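Long-range contact in succinate dehydrogenase subunit A (Mycolicibacterium smegmatis MC2 51, PDB 6LUM), which probably oxidises succinate to fumarate at its bound FAD, as the flavoprotein subunit of a membrane-associated succinate dehydrogenase: residues D[188-200]-D[418-432]. Sequence-based numbering, arbitrary orientation.
Sequences TGDIHVFHAKAIV and YAQNHNFVDMPENPA
K197 carries the one hydrogen bond between 188-200 and 418-432: its NZ donates to A419 O at 3.2 Å, the donor tilted 33° from the carbonyl plane. A419 lies in the last turn of helix 399-421, where carbonyls run short of amide partners, so a lysine suits the place. With CG anti to its own carbonyl carbon (chi1 -60°) and the chain extended beyond, K197 runs along the helix end; its CB packs on A419 CB at 4.1 Å, the small alanine letting the aliphatic stem lie close. NZ also has a long, weak ion pair with D8.

F424 lies against the K197 chain at about a right angle: K197 CG sits over one face, offset toward the rim, and K197 CE is 3.4 Å from F424 CE1. At its edge, near the ring plane, F424 CE2 meets H195 O at 3.5 Å, an approach that suits the slightly positive ring hydrogens; R6 adds a cation-pi contact.

The remaining packing is apolar or nearly so. Near the start of strand 198-201, the small A198 methyl meets the broad Y418 ring, brought toward the strand by CG anti to the backbone N (chi1 -175°). H195 lays its flat imidazole against carbons: CE1 is 3.3 Å from M427 CB, approached obliquely, and P431 CG is at the ring edge, 4.1 Å from H195 NE2. Beyond, V193 CG2 and I191 CG2 each reach A432 CB at 4.2 Å, branched strand residues against a compact alanine just before helix 433-443.

The contact thus joins the end of helix 399-421 to 197-198, at the parallel sheet of the Rossmann-like FAD-binding domain, and the following linker to strand 191-195 of the mixed sheet. One hydrogen bond on a helix-end carbonyl sits amid largely apolar packing, wholly so toward I191, consistent with a structural seam.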
loop_
_atom_site.group_PDB
_atom_site.type_symbol
_atom_site.label_atom_id
_atom_site.label_comp_id
_atom_site.label_asym_id
_atom_site.label_seq_id
_atom_site.Cartn_x
_atom_site.Cartn_y
_atom_site.Cartn_z
ATOM N N THR D 188 -23.010 13.841 25.090
ATOM C CA THR D 188 -22.326 14.369 26.256
ATOM C C THR D 188 -22.958 15.614 26.838
ATOM O O THR D 188 -22.646 15.956 27.978
ATOM C CB THR D 188 -20.866 14.693 25.925
ATOM O OG1 THR D 188 -20.828 15.749 24.969
ATOM C CG2 THR D 188 -20.175 13.495 25.349
ATOM N N GLY D 189 -23.829 16.293 26.109
ATOM C CA GLY D 189 -24.414 17.517 26.598
ATOM C C GLY D 189 -23.572 18.744 26.375
ATOM O O GLY D 189 -23.906 19.809 26.901
ATOM N N ASP D 190 -22.496 18.632 25.613
ATOM C CA ASP D 190 -21.578 19.731 25.392
ATOM C C ASP D 190 -22.038 20.581 24.224
ATOM O O ASP D 190 -22.688 20.097 23.301
ATOM C CB ASP D 190 -20.171 19.209 25.110
ATOM C CG ASP D 190 -19.484 18.669 26.345
ATOM O OD1 ASP D 190 -20.066 18.743 27.445
ATOM O OD2 ASP D 190 -18.351 18.168 26.218
ATOM N N ILE D 191 -21.687 21.846 24.269
ATOM C CA ILE D 191 -21.875 22.756 23.150
ATOM C C ILE D 191 -20.578 22.821 22.369
ATOM O O ILE D 191 -19.496 22.914 22.951
ATOM C CB ILE D 191 -22.292 24.151 23.640
ATOM C CG1 ILE D 191 -23.326 24.038 24.750
ATOM C CG2 ILE D 191 -22.841 24.963 22.508
ATOM C CD1 ILE D 191 -24.644 23.534 24.289
ATOM N N HIS D 192 -20.677 22.755 21.052
ATOM C CA HIS D 192 -19.519 22.855 20.183
ATOM C C HIS D 192 -19.704 24.032 19.250
ATOM O O HIS D 192 -20.822 24.345 18.846
ATOM C CB HIS D 192 -19.317 21.603 19.351
ATOM C CG HIS D 192 -19.075 20.372 20.155
ATOM N ND1 HIS D 192 -18.002 19.543 19.933
ATOM C CD2 HIS D 192 -19.770 19.823 21.174
ATOM C CE1 HIS D 192 -18.044 18.537 20.783
ATOM N NE2 HIS D 192 -19.106 18.685 21.549
ATOM N N VAL D 193 -18.602 24.682 18.903
ATOM C CA VAL D 193 -18.611 25.773 17.945
ATOM C C VAL D 193 -17.707 25.373 16.799
ATOM O O VAL D 193 -16.504 25.194 16.993
ATOM C CB VAL D 193 -18.142 27.092 18.568
ATOM C CG1 VAL D 193 -18.516 28.234 17.672
ATOM C CG2 VAL D 193 -18.745 27.271 19.934
ATOM N N PHE D 194 -18.283 25.215 15.617
ATOM C CA PHE D 194 -17.530 24.899 14.415
ATOM C C PHE D 194 -17.350 26.193 13.650
ATOM O O PHE D 194 -18.309 26.703 13.073
ATOM C CB PHE D 194 -18.260 23.876 13.553
ATOM C CG PHE D 194 -18.442 22.549 14.205
ATOM C CD1 PHE D 194 -19.438 22.346 15.127
ATOM C CD2 PHE D 194 -17.624 21.502 13.881
ATOM C CE1 PHE D 194 -19.594 21.137 15.719
ATOM C CE2 PHE D 194 -17.786 20.299 14.470
ATOM C CZ PHE D 194 -18.769 20.116 15.391
ATOM N N HIS D 195 -16.143 26.739 13.653
ATOM C CA HIS D 195 -15.872 27.943 12.890
ATOM C C HIS D 195 -15.438 27.547 11.492
ATOM O O HIS D 195 -14.510 26.756 11.325
ATOM C CB HIS D 195 -14.820 28.805 13.582
ATOM C CG HIS D 195 -15.408 29.773 14.557
ATOM N ND1 HIS D 195 -16.086 30.905 14.162
ATOM C CD2 HIS D 195 -15.461 29.758 15.910
ATOM C CE1 HIS D 195 -16.522 31.552 15.226
ATOM N NE2 HIS D 195 -16.152 30.880 16.301
ATOM N N ALA D 196 -16.130 28.076 10.493
ATOM C CA ALA D 196 -15.940 27.628 9.131
ATOM C C ALA D 196 -15.838 28.822 8.204
ATOM O O ALA D 196 -16.078 29.963 8.594
ATOM C CB ALA D 196 -17.078 26.718 8.690
ATOM N N LYS D 197 -15.467 28.548 6.961
ATOM C CA LYS D 197 -15.546 29.569 5.932
ATOM C C LYS D 197 -16.869 29.506 5.190
ATOM O O LYS D 197 -17.520 30.536 5.008
ATOM C CB LYS D 197 -14.387 29.431 4.948
ATOM C CG LYS D 197 -13.028 29.573 5.578
ATOM C CD LYS D 197 -11.955 29.245 4.586
ATOM C CE LYS D 197 -10.684 28.845 5.278
ATOM N NZ LYS D 197 -9.627 28.469 4.316
ATOM N N ALA D 198 -17.284 28.317 4.770
ATOM C CA ALA D 198 -18.566 28.114 4.122
ATOM C C ALA D 198 -19.412 27.179 4.969
ATOM O O ALA D 198 -18.889 26.375 5.739
ATOM C CB ALA D 198 -18.398 27.543 2.721
ATOM N N ILE D 199 -20.728 27.300 4.829
ATOM C CA ILE D 199 -21.691 26.502 5.576
ATOM C C ILE D 199 -22.783 26.068 4.616
ATOM O O ILE D 199 -23.394 26.911 3.957
ATOM C CB ILE D 199 -22.297 27.293 6.747
ATOM C CG1 ILE D 199 -21.206 27.781 7.689
ATOM C CG2 ILE D 199 -23.277 26.450 7.505
ATOM C CD1 ILE D 199 -21.732 28.604 8.809
ATOM N N VAL D 200 -23.038 24.765 4.541
ATOM C CA VAL D 200 -24.089 24.213 3.695
ATOM C C VAL D 200 -25.194 23.672 4.584
ATOM O O VAL D 200 -24.925 22.954 5.547
ATOM C CB VAL D 200 -23.548 23.112 2.768
ATOM C CG1 VAL D 200 -24.546 22.796 1.689
ATOM C CG2 VAL D 200 -22.235 23.536 2.161
ATOM N N TYR D 418 -15.440 28.572 -2.552
ATOM C CA TYR D 418 -15.422 29.725 -1.659
ATOM C C TYR D 418 -14.419 29.540 -0.530
ATOM O O TYR D 418 -13.667 30.465 -0.197
ATOM C CB TYR D 418 -16.814 29.973 -1.091
ATOM C CG TYR D 418 -16.922 31.214 -0.245
ATOM C CD1 TYR D 418 -16.558 31.203 1.085
ATOM C CD2 TYR D 418 -17.403 32.390 -0.776
ATOM C CE1 TYR D 418 -16.660 32.324 1.854
ATOM C CE2 TYR D 418 -17.506 33.519 -0.013
ATOM C CZ TYR D 418 -17.133 33.479 1.302
ATOM O OH TYR D 418 -17.232 34.608 2.072
ATOM N N ALA D 419 -14.397 28.357 0.080
ATOM C CA ALA D 419 -13.499 28.141 1.208
ATOM C C ALA D 419 -12.044 28.168 0.772
ATOM O O ALA D 419 -11.191 28.704 1.483
ATOM C CB ALA D 419 -13.825 26.820 1.894
ATOM N N GLN D 420 -11.735 27.598 -0.392
ATOM C CA GLN D 420 -10.351 27.620 -0.847
ATOM C C GLN D 420 -9.929 28.993 -1.351
ATOM O O GLN D 420 -8.728 29.261 -1.431
ATOM C CB GLN D 420 -10.129 26.574 -1.935
ATOM C CG GLN D 420 -10.319 27.091 -3.338
ATOM C CD GLN D 420 -10.358 25.976 -4.361
ATOM O OE1 GLN D 420 -10.492 24.803 -4.012
ATOM N NE2 GLN D 420 -10.248 26.337 -5.633
ATOM N N ASN D 421 -10.880 29.865 -1.682
ATOM C CA ASN D 421 -10.537 31.211 -2.128
ATOM C C ASN D 421 -10.364 32.198 -0.981
ATOM O O ASN D 421 -9.411 32.979 -0.986
ATOM C CB ASN D 421 -11.602 31.742 -3.082
ATOM C CG ASN D 421 -11.477 31.166 -4.465
ATOM O OD1 ASN D 421 -12.140 31.614 -5.399
ATOM N ND2 ASN D 421 -10.630 30.160 -4.607
ATOM N N HIS D 422 -11.265 32.199 -0.004
ATOM C CA HIS D 422 -11.250 33.221 1.031
ATOM C C HIS D 422 -10.529 32.722 2.280
ATOM O O HIS D 422 -9.878 31.675 2.275
ATOM C CB HIS D 422 -12.671 33.668 1.340
ATOM C CG HIS D 422 -13.383 34.246 0.161
ATOM N ND1 HIS D 422 -13.509 33.573 -1.034
ATOM C CD2 HIS D 422 -14.010 35.431 -0.009
ATOM C CE1 HIS D 422 -14.184 34.317 -1.888
ATOM N NE2 HIS D 422 -14.500 35.451 -1.290
ATOM N N ASN D 423 -10.632 33.487 3.364
ATOM C CA ASN D 423 -9.945 33.195 4.615
ATOM C C ASN D 423 -10.914 33.330 5.779
ATOM O O ASN D 423 -11.996 33.903 5.652
ATOM C CB ASN D 423 -8.750 34.128 4.830
ATOM C CG ASN D 423 -7.491 33.626 4.167
ATOM O OD1 ASN D 423 -6.883 34.323 3.358
ATOM N ND2 ASN D 423 -7.087 32.409 4.509
ATOM N N PHE D 424 -10.509 32.790 6.927
ATOM C CA PHE D 424 -11.314 32.909 8.134
ATOM C C PHE D 424 -11.566 34.375 8.446
ATOM O O PHE D 424 -10.682 35.217 8.288
ATOM C CB PHE D 424 -10.612 32.235 9.308
ATOM C CG PHE D 424 -10.795 30.751 9.351
ATOM C CD1 PHE D 424 -10.026 29.922 8.566
ATOM C CD2 PHE D 424 -11.734 30.184 10.180
ATOM C CE1 PHE D 424 -10.195 28.562 8.608
ATOM C CE2 PHE D 424 -11.899 28.829 10.218
ATOM C CZ PHE D 424 -11.131 28.020 9.432
ATOM N N VAL D 425 -12.781 34.689 8.885
ATOM C CA VAL D 425 -13.162 36.090 8.990
ATOM C C VAL D 425 -12.922 36.616 10.397
ATOM O O VAL D 425 -12.022 37.432 10.607
ATOM C CB VAL D 425 -14.630 36.284 8.570
ATOM C CG1 VAL D 425 -15.119 37.651 8.976
ATOM C CG2 VAL D 425 -14.768 36.105 7.073
ATOM N N ASP D 426 -13.681 36.123 11.366
ATOM C CA ASP D 426 -13.678 36.634 12.739
ATOM C C ASP D 426 -14.468 35.664 13.603
ATOM O O ASP D 426 -14.764 34.537 13.192
ATOM C CB ASP D 426 -14.264 38.044 12.840
ATOM C CG ASP D 426 -13.257 39.134 12.519
ATOM O OD1 ASP D 426 -12.064 38.964 12.849
ATOM O OD2 ASP D 426 -13.659 40.159 11.929
ATOM N N MET D 427 -14.787 36.102 14.813
ATOM C CA MET D 427 -15.695 35.405 15.711
ATOM C C MET D 427 -16.265 36.405 16.711
ATOM O O MET D 427 -15.518 37.222 17.261
ATOM C CB MET D 427 -14.974 34.241 16.403
ATOM C CG MET D 427 -13.750 34.596 17.248
ATOM S SD MET D 427 -14.130 35.024 18.958
ATOM C CE MET D 427 -14.603 33.421 19.596
ATOM N N PRO D 428 -17.579 36.406 16.947
ATOM C CA PRO D 428 -18.146 37.356 17.913
ATOM C C PRO D 428 -17.700 37.042 19.327
ATOM O O PRO D 428 -16.991 36.058 19.553
ATOM C CB PRO D 428 -19.661 37.175 17.750
ATOM C CG PRO D 428 -19.838 36.438 16.475
ATOM C CD PRO D 428 -18.623 35.585 16.321
ATOM N N GLU D 429 -18.096 37.863 20.289
ATOM C CA GLU D 429 -17.807 37.559 21.685
ATOM C C GLU D 429 -18.578 36.304 22.057
ATOM O O GLU D 429 -19.809 36.297 22.036
ATOM C CB GLU D 429 -18.189 38.728 22.584
ATOM N N ASN D 430 -17.843 35.224 22.356
ATOM C CA ASN D 430 -18.349 33.941 22.843
ATOM C C ASN D 430 -19.657 33.555 22.162
ATOM O O ASN D 430 -20.726 33.633 22.776
ATOM C CB ASN D 430 -18.472 33.948 24.375
ATOM C CG ASN D 430 -19.215 35.155 24.928
ATOM O OD1 ASN D 430 -20.271 35.543 24.443
ATOM N ND2 ASN D 430 -18.634 35.776 25.946
ATOM N N PRO D 431 -19.611 33.142 20.892
ATOM C CA PRO D 431 -20.852 33.002 20.118
ATOM C C PRO D 431 -21.865 32.064 20.740
ATOM O O PRO D 431 -23.063 32.216 20.483
ATOM C CB PRO D 431 -20.365 32.471 18.764
ATOM C CG PRO D 431 -18.886 32.564 18.796
ATOM C CD PRO D 431 -18.478 32.504 20.215
ATOM N N ALA D 432 -21.433 31.112 21.556
ATOM C CA ALA D 432 -22.341 30.153 22.160
ATOM C C ALA D 432 -23.105 30.719 23.338
ATOM O O ALA D 432 -23.785 29.956 24.027
ATOM C CB ALA D 432 -21.569 28.913 22.602
#